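Side-chain contacts in DPSA (Streptomyces coelicolor, PDB 4CY9), which probably oxidises and stores iron inside a twelve-subunit ferritin-like shell and may also bind DNA, as many members of the Dps family do: residues R14-A17 / G18-I21; L26-H29 / A30-L34; G110-D113 / V114-G118; A136-D139 / L140-Q144. All blocks are in the same frame, centred on the assembly; numbering follows the deposited sequence. Where two conformers were deposited one is given.

Four short stretches of helix sample three of the four long helices of the ferritin-like bundle. Contact 1 and contact 2 follow one another on helix 14-44, their centres about 19 Å apart; contact 3 comes next on helix 105-133 and contact 4 last on helix 135-158. Leu20 of contact 1 packs on Thr137 of contact 4, and Leu34 of contact 2 packs on Val115 and Tyr116 of contact 3, so helix 14-44 touches both partners at different heights. Contacts 1 and 3 lie on opposite sides of the chain's centre, about 30 Å between centres. Contacts 2, 3 and 4 also meet neighbouring subunits, tying bundle packing to assembly of the shell.

Contact 1 of 4, residues R14-A17 / G18-I21; sequences REAA and GRLI
Glu15 and Arg19 meet one turn apart in the first turns of helix 14-44, carboxylate against guanidinium. The Glu15 chain sets out opposite its backbone N and then bends at its second torsion (chi2 -82°), which turns the carboxylate along the helix toward the later residue. Arg19 starts differently, with CG beside its own backbone N, and a bend at chi3 (-76°) presents the edge carrying NE and NH2. One of the two conformers of Arg19 donates from Arg19 NH2 to Glu15 OE1 over 3.0 Å, close to the guanidinium plane and on the syn side of the oxygen. Arg19 NE makes the salt bridge to Glu15 OE2 at 3.0 Å, a weaker, more bent bond, with a second weak one to Glu15 OE1. The two flat groups are turned 30° against each other, so the pairing is not fully coplanar.

Alanine suits position 16 because the guanidinium lies over it, Arg19 NH2 standing 3.5 Å from Ala16 CA. On another side of the helix, Ile21 brings CG1 to 3.2 Å from Ala17 O, which also accepts the Ile21 N-H. The small Ala17 is buried against Thr8 and Ile12, while Leu20 packs on Ala130 and Ile133 of helix 105-133.

A glutamate early in a helix and an arginine one turn later make a pair of opposite charges that would probably steady this end of the helix; both side chains are exposed, so water is likely to weaken the attraction.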
loop_
_atom_site.group_PDB
_atom_site.type_symbol
_atom_site.label_atom_id
_atom_site.label_comp_id
_atom_site.label_asym_id
_atom_site.label_seq_id
_atom_site.Cartn_x
_atom_site.Cartn_y
_atom_site.Cartn_z
ATOM N N ARG A 14 42.512 16.364 -3.655
ATOM C CA ARG A 14 41.956 17.018 -2.423
ATOM C C ARG A 14 41.775 18.508 -2.547
ATOM O O ARG A 14 40.775 19.085 -2.116
ATOM C CB ARG A 14 42.790 16.626 -1.187
ATOM C CG ARG A 14 42.530 15.121 -0.951
ATOM C CD ARG A 14 43.250 14.533 0.285
ATOM N NE ARG A 14 44.657 14.874 0.218
ATOM C CZ ARG A 14 45.300 15.827 0.942
ATOM N NH1 ARG A 14 44.720 16.594 1.858
ATOM N NH2 ARG A 14 46.624 16.036 0.742
ATOM N N GLU A 15 42.769 19.205 -3.137
ATOM C CA GLU A 15 42.594 20.675 -3.231
ATOM C C GLU A 15 41.360 21.056 -4.112
ATOM O O GLU A 15 40.569 21.966 -3.682
ATOM C CB GLU A 15 43.909 21.336 -3.929
ATOM C CG GLU A 15 43.837 22.867 -3.954
ATOM C CD GLU A 15 43.017 23.590 -5.100
ATOM O OE1 GLU A 15 42.808 22.878 -6.202
ATOM O OE2 GLU A 15 42.632 24.897 -4.841
ATOM N N ALA A 16 41.142 20.327 -5.192
ATOM C CA ALA A 16 39.974 20.593 -6.104
ATOM C C ALA A 16 38.693 20.227 -5.272
ATOM O O ALA A 16 37.654 20.985 -5.291
ATOM C CB ALA A 16 39.990 19.761 -7.380
ATOM N N ALA A 17 38.753 19.081 -4.550
ATOM C CA ALA A 17 37.527 18.750 -3.700
ATOM C C ALA A 17 37.273 19.877 -2.690
ATOM O O ALA A 17 36.074 20.182 -2.431
ATOM C CB ALA A 17 37.791 17.427 -2.926
ATOM N N GLY A 18 38.284 20.522 -2.064
ATOM C CA GLY A 18 38.010 21.598 -1.115
ATOM C C GLY A 18 37.244 22.728 -1.812
ATOM O O GLY A 18 36.382 23.360 -1.191
ATOM N N ARG A 19 37.646 23.085 -3.053
ATOM C CA ARG A 19 36.899 24.191 -3.637
ATOM C C ARG A 19 35.450 23.702 -4.003
ATOM O O ARG A 19 34.555 24.508 -3.812
ATOM C CB ARG A 19 37.561 24.746 -4.899
ATOM C CG ARG A 19 38.865 25.461 -4.540
ATOM C CD ARG A 19 39.575 25.841 -5.879
ATOM N NE ARG A 19 40.257 24.770 -6.612
ATOM C CZ ARG A 19 39.903 24.203 -7.806
ATOM N NH1 ARG A 19 38.752 24.513 -8.499
ATOM N NH2 ARG A 19 40.726 23.250 -8.310
ATOM N N LEU A 20 35.295 22.465 -4.374
ATOM C CA LEU A 20 33.849 21.942 -4.647
ATOM C C LEU A 20 33.068 21.940 -3.310
ATOM O O LEU A 20 31.879 22.285 -3.344
ATOM C CB LEU A 20 33.988 20.517 -5.286
ATOM C CG LEU A 20 32.582 20.000 -5.718
ATOM C CD1 LEU A 20 31.812 20.996 -6.643
ATOM C CD2 LEU A 20 32.862 18.700 -6.482
ATOM N N ILE A 21 33.710 21.523 -2.214
ATOM C CA ILE A 21 33.030 21.584 -0.890
ATOM C C ILE A 21 32.553 23.016 -0.630
ATOM O O ILE A 21 31.470 23.268 -0.127
ATOM C CB ILE A 21 33.987 21.059 0.212
ATOM C CG1 ILE A 21 34.136 19.525 0.079
ATOM C CG2 ILE A 21 33.452 21.512 1.650
ATOM C CD1 ILE A 21 35.406 19.016 0.801
#

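Contact 2 of 4, residues L26-H29 / A30-L34; sequences LRLH and ALNDL
Asn32 lays its amide against the isobutyl group of Leu28 one turn earlier, with Asn32 ND2 3.7 Å from Leu28 CD1. The two side chains slant across each other, and Trp43 of a neighbouring subunit packs on both. With CG beside its own backbone N (chi1 -79°), Asn32 can also hand the ND2 hydrogen to a water at 2.9 Å. That water lies in the plane of the His29 ring, hydrogen-bonded to His29 ND1 at 2.7 Å, so it bridges imidazole and amide. The far ends are held too: His29 NE2 bonds to Glu92, and Asn32 OD1 to His35. A leucine in place of Asn32 would probably leave His35 NE2 without its acceptor and the water beside His29 without the amide donor.

Elsewhere on the helix, Arg27 NH1 approaches Ala30 CB at 3.4 Å, a methyl being small enough to let the guanidinium pass, and Leu31 CG sits 3.4 Å from Arg27 O while its side chain packs on Val71. Asp33 turns to Arg93 and Trp95. Polar residues thus find partners within a buried stretch of the first long helix of the ferritin-like four-helix bundle, covered by the short helix 86-92 that in Dps proteins lies between the second and third long helices.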
loop_
_atom_site.group_PDB
_atom_site.type_symbol
_atom_site.label_atom_id
_atom_site.label_comp_id
_atom_site.label_asym_id
_atom_site.label_seq_id
_atom_site.Cartn_x
_atom_site.Cartn_y
_atom_site.Cartn_z
ATOM N N LEU A 26 27.767 26.620 0.193
ATOM C CA LEU A 26 26.833 27.768 -0.012
ATOM C C LEU A 26 25.540 27.299 -0.696
ATOM O O LEU A 26 24.471 27.868 -0.349
ATOM C CB LEU A 26 27.578 28.826 -0.913
ATOM C CG LEU A 26 26.727 30.118 -1.079
ATOM C CD1 LEU A 26 26.549 30.794 0.297
ATOM C CD2 LEU A 26 27.592 30.994 -2.075
ATOM N N ARG A 27 25.614 26.316 -1.606
ATOM C CA ARG A 27 24.379 25.881 -2.203
ATOM C C ARG A 27 23.512 25.223 -1.074
ATOM O O ARG A 27 22.270 25.356 -1.150
ATOM C CB ARG A 27 24.611 24.800 -3.234
ATOM C CG ARG A 27 25.272 25.387 -4.531
ATOM C CD ARG A 27 24.464 26.491 -5.179
ATOM N NE ARG A 27 24.868 27.814 -4.673
ATOM C CZ ARG A 27 24.028 28.840 -4.459
ATOM N NH1 ARG A 27 22.654 28.728 -4.554
ATOM N NH2 ARG A 27 24.548 30.085 -4.255
ATOM N N LEU A 28 24.136 24.532 -0.126
ATOM C CA LEU A 28 23.337 23.951 1.004
ATOM C C LEU A 28 22.709 25.063 1.854
ATOM O O LEU A 28 21.493 24.985 2.172
ATOM C CB LEU A 28 24.242 23.054 1.850
ATOM C CG LEU A 28 23.587 22.484 3.115
ATOM C CD1 LEU A 28 22.349 21.586 2.703
ATOM C CD2 LEU A 28 24.633 21.537 3.760
ATOM N N HIS A 29 23.425 26.173 2.163
ATOM C CA HIS A 29 22.690 27.252 2.856
ATOM C C HIS A 29 21.519 27.768 2.058
ATOM O O HIS A 29 20.499 28.070 2.598
ATOM C CB HIS A 29 23.711 28.461 3.050
ATOM C CG HIS A 29 24.796 28.134 4.042
ATOM N ND1 HIS A 29 24.591 27.385 5.175
ATOM C CD2 HIS A 29 26.134 28.531 4.048
ATOM C CE1 HIS A 29 25.795 27.309 5.853
ATOM N NE2 HIS A 29 26.709 27.979 5.159
ATOM N N ALA A 30 21.719 27.900 0.731
ATOM C CA ALA A 30 20.571 28.358 -0.091
ATOM C C ALA A 30 19.373 27.404 -0.057
ATOM O O ALA A 30 18.228 27.904 -0.027
ATOM C CB ALA A 30 20.961 28.720 -1.548
ATOM N N LEU A 31 19.640 26.107 -0.121
ATOM C CA LEU A 31 18.512 25.158 -0.138
ATOM C C LEU A 31 17.871 25.141 1.263
ATOM O O LEU A 31 16.633 25.066 1.335
ATOM C CB LEU A 31 19.049 23.744 -0.478
ATOM C CG LEU A 31 19.448 23.694 -1.993
ATOM C CD1 LEU A 31 20.232 22.317 -2.116
ATOM C CD2 LEU A 31 18.190 23.624 -2.926
ATOM N N ASN A 32 18.667 25.265 2.354
ATOM C CA ASN A 32 18.019 25.253 3.676
ATOM C C ASN A 32 17.245 26.510 3.877
ATOM O O ASN A 32 16.107 26.470 4.380
ATOM C CB ASN A 32 19.113 25.152 4.730
ATOM C CG ASN A 32 19.634 23.696 4.880
ATOM O OD1 ASN A 32 18.965 22.720 4.511
ATOM N ND2 ASN A 32 20.877 23.561 5.491
ATOM N N ASP A 33 17.804 27.658 3.435
ATOM C CA ASP A 33 17.006 28.902 3.592
ATOM C C ASP A 33 15.733 28.801 2.701
ATOM O O ASP A 33 14.638 29.194 3.142
ATOM C CB ASP A 33 17.907 30.048 3.092
ATOM C CG ASP A 33 17.409 31.462 3.509
ATOM O OD1 ASP A 33 16.194 31.677 3.791
ATOM O OD2 ASP A 33 18.338 32.312 3.599
ATOM N N LEU A 34 15.817 28.150 1.527
ATOM C CA LEU A 34 14.642 28.080 0.694
ATOM C C LEU A 34 13.549 27.181 1.347
ATOM O O LEU A 34 12.386 27.604 1.338
ATOM C CB LEU A 34 15.032 27.378 -0.664
ATOM C CG LEU A 34 13.820 27.192 -1.613
ATOM C CD1 LEU A 34 13.151 28.552 -2.006
ATOM C CD2 LEU A 34 14.424 26.637 -2.981
HETATM O O HOH W 1 22.813 25.558 6.178
#

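Contact 3 of 4, residues G110-D113 / V114-G118; sequences GALD and VVYTG
Leu112 and Tyr116 run side by side from successive turns of helix 105-133, and Leu112 CD1, in one of its two conformers, comes 3.8 Å from Tyr116 CE1. The tyrosine ring also turns an edge to the backbone: Leu112 O lies in the ring plane, 3.3 Å from Tyr116 CD1, while accepting the Tyr116 N-H at 2.8 Å. The first torsion, -95° and so well away from -60°, goes with this placing of the ring. On the next side of the helix, Thr117 CG2 rests 3.2 Å from Asp113 O, which takes the Thr117 N-H.

Around this first shell, Leu34 and Leu38 of helix 14-44 pack on the tyrosine, Phe151 of helix 135-158 meets its ring obliquely, and Gln60 binds its hydroxyl. A phenylalanine at Tyr116 would keep the ring packing but would probably leave Gln60 NE2 without its hydrogen-bond mate inside the bundle. Asp113 is steadied by Arg156, which bridges to OD1, while a bound glycerol, probably from crystallisation, meets OD2.

Tyrosine thus does two jobs, an apolar ring filling the interhelical space and one hydroxyl reaching across to another helix, while the charge of Asp113 is probably balanced by its arginine.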
loop_
_atom_site.group_PDB
_atom_site.type_symbol
_atom_site.label_atom_id
_atom_site.label_comp_id
_atom_site.label_asym_id
_atom_site.label_seq_id
_atom_site.Cartn_x
_atom_site.Cartn_y
_atom_site.Cartn_z
ATOM N N GLY A 110 4.802 36.546 -6.115
ATOM C CA GLY A 110 5.724 37.544 -6.662
ATOM C C GLY A 110 7.100 37.528 -5.992
ATOM O O GLY A 110 8.155 37.589 -6.662
ATOM N N ALA A 111 7.112 37.542 -4.620
ATOM C CA ALA A 111 8.380 37.597 -3.878
ATOM C C ALA A 111 9.092 36.237 -3.994
ATOM O O ALA A 111 10.323 36.210 -4.102
ATOM C CB ALA A 111 8.103 37.877 -2.404
ATOM N N LEU A 112 8.370 35.130 -4.003
ATOM C CA LEU A 112 9.041 33.861 -4.158
ATOM C C LEU A 112 9.644 33.682 -5.578
ATOM O O LEU A 112 10.689 33.008 -5.739
ATOM C CB LEU A 112 7.983 32.799 -3.811
ATOM C CG LEU A 112 8.455 31.383 -3.589
ATOM C CD1 LEU A 112 9.515 31.273 -2.494
ATOM C CD2 LEU A 112 7.262 30.454 -3.297
ATOM N N ASP A 113 9.045 34.279 -6.595
ATOM C CA ASP A 113 9.633 34.268 -7.952
ATOM C C ASP A 113 11.095 34.892 -7.860
ATOM O O ASP A 113 12.061 34.320 -8.399
ATOM C CB ASP A 113 8.773 35.068 -8.908
ATOM C CG ASP A 113 9.281 35.050 -10.345
ATOM O OD1 ASP A 113 9.984 34.121 -10.693
ATOM O OD2 ASP A 113 8.863 35.938 -11.149
ATOM N N VAL A 114 11.240 35.990 -7.099
ATOM C CA VAL A 114 12.576 36.612 -6.982
ATOM C C VAL A 114 13.514 35.722 -6.175
ATOM O O VAL A 114 14.720 35.598 -6.538
ATOM C CB VAL A 114 12.384 37.986 -6.273
ATOM C CG1 VAL A 114 13.753 38.618 -5.925
ATOM C CG2 VAL A 114 11.522 38.904 -7.187
ATOM N N VAL A 115 13.006 35.053 -5.117
ATOM C CA VAL A 115 13.847 34.141 -4.335
ATOM C C VAL A 115 14.376 33.045 -5.340
ATOM O O VAL A 115 15.576 32.714 -5.293
ATOM C CB VAL A 115 13.025 33.450 -3.220
ATOM C CG1 VAL A 115 13.868 32.348 -2.574
ATOM C CG2 VAL A 115 12.749 34.551 -2.132
ATOM N N TYR A 116 13.439 32.446 -6.114
ATOM C CA TYR A 116 13.855 31.325 -6.950
ATOM C C TYR A 116 14.841 31.809 -8.043
ATOM O O TYR A 116 15.722 31.075 -8.430
ATOM C CB TYR A 116 12.652 30.695 -7.686
ATOM C CG TYR A 116 12.159 29.530 -6.868
ATOM C CD1 TYR A 116 11.264 29.786 -5.815
ATOM C CD2 TYR A 116 12.573 28.216 -7.092
ATOM C CE1 TYR A 116 10.824 28.672 -5.004
ATOM C CE2 TYR A 116 12.140 27.115 -6.323
ATOM C CZ TYR A 116 11.268 27.371 -5.298
ATOM O OH TYR A 116 10.871 26.345 -4.456
ATOM N N THR A 117 14.700 33.047 -8.532
ATOM C CA THR A 117 15.739 33.486 -9.533
ATOM C C THR A 117 17.131 33.497 -8.922
ATOM O O THR A 117 18.043 33.048 -9.572
ATOM C CB THR A 117 15.337 34.863 -10.075
ATOM O OG1 THR A 117 16.465 35.503 -10.805
ATOM C CG2 THR A 117 14.204 34.808 -10.759
ATOM N N GLY A 118 17.260 33.911 -7.627
ATOM C CA GLY A 118 18.551 33.868 -6.969
ATOM C C GLY A 118 19.053 32.442 -6.796
ATOM O O GLY A 118 20.254 32.162 -6.974
#

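Contact 4 of 4, residues A136-D139 / L140-Q144; sequences ATED and LLIGQ
Apolar contacts join Glu138 to Ile142 and Thr137 to Leu141, each pair one turn apart on helix 135-158. Glu138 stretches out with its chain extended beyond CG, and its methylene CG comes nearest the Ile142 methyl CD1, at 3.8 Å, with the carboxylate only a little farther. Ile142, whose CG1 stands beside its own backbone N (chi1 -71°), also brings that atom to 3.3 Å from Glu138 O. Thr137 and Leu141 likewise point the same way, with Thr137 CG2 4.2 Å from Leu141 CD1, and both reach Leu24 of helix 14-44. Leucine fits here because it faces the interior of the four-helix bundle of the ferritin fold, where Leu141 also packs on Met123 and Val127 of helix 105-133.

Among the backbone bonds, Ile142 N to Glu138 O is short at 2.9 Å, whereas Gly143 N reaches Asp139 O only weakly, at 3.3 Å.

Polar side-chain bonds run to residues beyond the two segments. The Thr137 hydroxyl is bonded to Asp134 just before the segment and to Arg74 of helix 50-77. Asp139 OD2 forms a salt bridge with Arg146 of a neighbouring subunit, which also donates to Ala136 O. Asp139 and Ile142 pack against Asp139 of yet another subunit, so copies of this aspartate gather where subunits meet, consistent with the acidic pores at three-fold axes of Dps shells; their mutual repulsion is probably eased by Arg146.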
loop_
_atom_site.group_PDB
_atom_site.type_symbol
_atom_site.label_atom_id
_atom_site.label_comp_id
_atom_site.label_asym_id
_atom_site.label_seq_id
_atom_site.Cartn_x
_atom_site.Cartn_y
_atom_site.Cartn_z
ATOM N N ALA A 136 30.157 13.693 -11.392
ATOM C CA ALA A 136 29.081 13.113 -10.598
ATOM C C ALA A 136 28.358 14.176 -9.786
ATOM O O ALA A 136 27.127 14.157 -9.660
ATOM C CB ALA A 136 29.687 12.040 -9.623
ATOM N N THR A 137 29.134 15.174 -9.269
ATOM C CA THR A 137 28.488 16.260 -8.511
ATOM C C THR A 137 27.759 17.170 -9.478
ATOM O O THR A 137 26.688 17.685 -9.175
ATOM C CB THR A 137 29.557 17.069 -7.723
ATOM O OG1 THR A 137 30.223 16.181 -6.798
ATOM C CG2 THR A 137 28.848 18.257 -6.923
ATOM N N GLU A 138 28.398 17.436 -10.658
ATOM C CA GLU A 138 27.695 18.257 -11.638
ATOM C C GLU A 138 26.325 17.643 -12.010
ATOM O O GLU A 138 25.334 18.358 -12.052
ATOM C CB GLU A 138 28.579 18.287 -12.911
ATOM C CG GLU A 138 27.957 19.262 -13.968
ATOM C CD GLU A 138 28.648 19.107 -15.334
ATOM O OE1 GLU A 138 29.246 18.066 -15.600
ATOM O OE2 GLU A 138 28.534 19.993 -16.184
ATOM N N ASP A 139 26.302 16.339 -12.180
ATOM C CA ASP A 139 25.030 15.703 -12.563
ATOM C C ASP A 139 24.004 15.900 -11.432
ATOM O O ASP A 139 22.789 16.075 -11.736
ATOM C CB ASP A 139 25.349 14.219 -12.815
ATOM C CG ASP A 139 24.156 13.412 -13.166
ATOM O OD1 ASP A 139 23.543 13.608 -14.172
ATOM O OD2 ASP A 139 23.748 12.552 -12.390
ATOM N N LEU A 140 24.388 15.727 -10.196
ATOM C CA LEU A 140 23.395 15.871 -9.094
ATOM C C LEU A 140 22.837 17.305 -9.176
ATOM O O LEU A 140 21.565 17.511 -9.111
ATOM C CB LEU A 140 24.175 15.746 -7.775
ATOM C CG LEU A 140 23.334 16.121 -6.510
ATOM C CD1 LEU A 140 22.163 15.083 -6.362
ATOM C CD2 LEU A 140 24.257 16.058 -5.257
ATOM N N LEU A 141 23.736 18.309 -9.328
ATOM C CA LEU A 141 23.234 19.668 -9.293
ATOM C C LEU A 141 22.348 19.997 -10.521
ATOM O O LEU A 141 21.400 20.808 -10.406
ATOM C CB LEU A 141 24.443 20.690 -9.269
ATOM C CG LEU A 141 25.251 20.603 -7.957
ATOM C CD1 LEU A 141 26.517 21.480 -8.171
ATOM C CD2 LEU A 141 24.422 21.100 -6.752
ATOM N N ILE A 142 22.679 19.448 -11.688
ATOM C CA ILE A 142 21.811 19.767 -12.874
ATOM C C ILE A 142 20.354 19.266 -12.710
ATOM O O ILE A 142 19.446 20.009 -13.088
ATOM C CB ILE A 142 22.439 19.132 -14.151
ATOM C CG1 ILE A 142 23.668 19.949 -14.437
ATOM C CG2 ILE A 142 21.420 19.285 -15.311
ATOM C CD1 ILE A 142 24.523 19.215 -15.575
ATOM N N GLY A 143 20.162 18.050 -12.205
ATOM C CA GLY A 143 18.783 17.574 -11.960
ATOM C C GLY A 143 18.033 18.469 -10.920
ATOM O O GLY A 143 16.825 18.758 -11.126
ATOM N N GLN A 144 18.714 18.905 -9.854
ATOM C CA GLN A 144 18.122 19.790 -8.857
ATOM C C GLN A 144 17.754 21.117 -9.486
ATOM O O GLN A 144 16.652 21.657 -9.264
ATOM C CB GLN A 144 19.117 20.051 -7.709
ATOM C CG GLN A 144 19.408 18.657 -7.013
ATOM C CD GLN A 144 20.226 18.851 -5.780
ATOM O OE1 GLN A 144 20.949 19.851 -5.705
ATOM N NE2 GLN A 144 20.229 17.885 -4.812
#